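Odorant Binding Protein from Varroa destructor, form P2<1> (Varroa destructor, PDB 7NZA) probably binds and carries small hydrophobic odorant molecules in a wide open internal cavity, as a mite odorant-binding protein of non-classical fold. Local coordinates at residues A[89-93]-A[94-98]. Numbering follows the deposited sequence.
Sequences NEIKN and KKLDS
On one face of the Glu90 carboxylate a water sits at OE2, tilted 46° off the plane, and Lys94 NZ, one turn on, lies to that same side. OE2 to NZ is 4.3 Å, too long for a salt bridge, so the water joins them, donating to OE2 and accepting from NZ. OE1 is hydrogen-bonded to OG of Ser7 of the second subunit. This is the C-terminal end of helix 84-93, where the chain leaves for helix 98-118. Lys94 N binds Ile91 O at 3.1 Å, 64° above the carbonyl plane, and Lys95 N binds Lys92 O. These i to i+3 bonds tighten the last turn, while the alpha-helical i to i+4 bond, Lys94 N to Glu90 O, is weak. Chi1 of -63° sets Lys94 CG 3.4 Å from Glu90 O; the bend at chi2 swings NZ to the shared water. Lys95, first to leave helical phi/psi, has positive phi; a lysine suits it because its bent chain brings CD 3.6 Å from Lys92 O and NZ to a water donating to that carbonyl. Branched Ile91 suits the buried face against Val104 and Leu105, its CG2 4.3 Å from CD1 of Leu96, a buried apolar side chain also packing on Leu24. Where no direct backbone bond closes the gap, another water donates to Ile91 O and accepts from Leu96 N at 2.9 Å.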
loop_
_atom_site.group_PDB
_atom_site.type_symbol
_atom_site.label_atom_id
_atom_site.label_comp_id
_atom_site.label_asym_id
_atom_site.label_seq_id
_atom_site.Cartn_x
_atom_site.Cartn_y
_atom_site.Cartn_z
ATOM N N ASN A 89 -9.377 22.951 -5.526
ATOM C CA ASN A 89 -8.653 23.311 -6.769
ATOM C C ASN A 89 -7.868 22.122 -7.302
ATOM O O ASN A 89 -7.802 21.902 -8.536
ATOM C CB ASN A 89 -7.731 24.461 -6.509
ATOM C CG ASN A 89 -8.439 25.764 -6.245
ATOM O OD1 ASN A 89 -9.585 25.935 -6.659
ATOM N ND2 ASN A 89 -7.724 26.677 -5.621
ATOM N N GLU A 90 -7.358 21.276 -6.425
ATOM C CA GLU A 90 -6.591 20.077 -6.865
ATOM C C GLU A 90 -7.527 19.118 -7.562
ATOM O O GLU A 90 -7.153 18.519 -8.622
ATOM C CB GLU A 90 -5.842 19.435 -5.708
ATOM C CG GLU A 90 -5.016 18.232 -6.066
ATOM C CD GLU A 90 -4.536 17.327 -4.951
ATOM O OE1 GLU A 90 -5.124 17.332 -3.863
ATOM O OE2 GLU A 90 -3.655 16.499 -5.242
ATOM N N ILE A 91 -8.773 18.956 -7.104
ATOM C CA ILE A 91 -9.757 18.097 -7.806
ATOM C C ILE A 91 -9.981 18.684 -9.199
ATOM O O ILE A 91 -10.078 17.893 -10.172
ATOM C CB ILE A 91 -11.069 18.010 -7.016
ATOM C CG1 ILE A 91 -10.895 17.223 -5.715
ATOM C CG2 ILE A 91 -12.145 17.411 -7.882
ATOM C CD1 ILE A 91 -12.012 17.462 -4.699
ATOM N N LYS A 92 -10.262 19.979 -9.293
ATOM C CA LYS A 92 -10.498 20.582 -10.635
ATOM C C LYS A 92 -9.314 20.304 -11.579
ATOM O O LYS A 92 -9.534 20.020 -12.728
ATOM C CB LYS A 92 -10.756 22.080 -10.478
ATOM C CG LYS A 92 -12.107 22.413 -9.885
ATOM C CD LYS A 92 -12.318 23.846 -9.582
ATOM C CE LYS A 92 -12.148 24.715 -10.797
ATOM N NZ LYS A 92 -12.118 26.132 -10.398
ATOM N N ASN A 93 -8.103 20.326 -11.057
ATOM C CA ASN A 93 -6.886 20.161 -11.894
ATOM C C ASN A 93 -6.775 18.736 -12.386
ATOM O O ASN A 93 -5.913 18.510 -13.294
ATOM C CB ASN A 93 -5.640 20.634 -11.150
ATOM C CG ASN A 93 -5.550 22.150 -11.085
ATOM O OD1 ASN A 93 -6.215 22.867 -11.835
ATOM N ND2 ASN A 93 -4.689 22.645 -10.210
ATOM N N LYS A 94 -7.504 17.766 -11.848
ATOM C CA LYS A 94 -7.427 16.369 -12.326
ATOM C C LYS A 94 -8.106 16.250 -13.690
ATOM O O LYS A 94 -7.940 15.190 -14.337
ATOM C CB LYS A 94 -8.134 15.465 -11.307
ATOM C CG LYS A 94 -7.514 15.431 -9.916
ATOM C CD LYS A 94 -6.126 14.842 -9.933
ATOM C CE LYS A 94 -5.616 14.547 -8.540
ATOM N NZ LYS A 94 -4.272 13.933 -8.624
ATOM N N LYS A 95 -8.990 17.168 -14.042
ATOM C CA LYS A 95 -9.664 17.122 -15.353
ATOM C C LYS A 95 -10.510 15.869 -15.497
ATOM O O LYS A 95 -10.472 15.184 -16.529
ATOM C CB LYS A 95 -8.633 17.288 -16.485
ATOM C CG LYS A 95 -7.923 18.636 -16.475
ATOM C CD LYS A 95 -8.889 19.779 -16.293
ATOM C CE LYS A 95 -8.822 20.984 -17.205
ATOM N NZ LYS A 95 -9.959 21.894 -16.909
ATOM N N LEU A 96 -11.317 15.596 -14.476
ATOM C CA LEU A 96 -12.348 14.536 -14.521
ATOM C C LEU A 96 -13.343 14.872 -15.639
ATOM O O LEU A 96 -13.562 16.073 -15.930
ATOM C CB LEU A 96 -13.062 14.503 -13.153
ATOM C CG LEU A 96 -12.230 13.954 -11.993
ATOM C CD1 LEU A 96 -12.938 14.226 -10.649
ATOM C CD2 LEU A 96 -11.951 12.446 -12.138
ATOM N N ASP A 97 -14.105 13.891 -16.055
ATOM C CA ASP A 97 -15.273 14.139 -16.945
ATOM C C ASP A 97 -16.219 15.110 -16.245
ATOM O O ASP A 97 -16.388 15.026 -15.009
ATOM C CB ASP A 97 -15.886 12.785 -17.295
ATOM C CG ASP A 97 -14.975 11.916 -18.177
ATOM O OD1 ASP A 97 -14.019 12.438 -18.773
ATOM O OD2 ASP A 97 -15.176 10.686 -18.227
ATOM N N SER A 98 -16.852 16.014 -16.985
ATOM C CA SER A 98 -17.603 17.151 -16.394
ATOM C C SER A 98 -18.662 16.665 -15.394
ATOM O O SER A 98 -18.796 17.341 -14.336
ATOM C CB SER A 98 -18.203 18.052 -17.469
ATOM O OG SER A 98 -17.164 18.579 -18.276
HETATM O O HOH W 1 -3.837 13.854 -5.740
HETATM O O HOH W 2 -11.816 17.399 -12.309
HETATM O O HOH W 3 -11.516 21.512 -14.118
#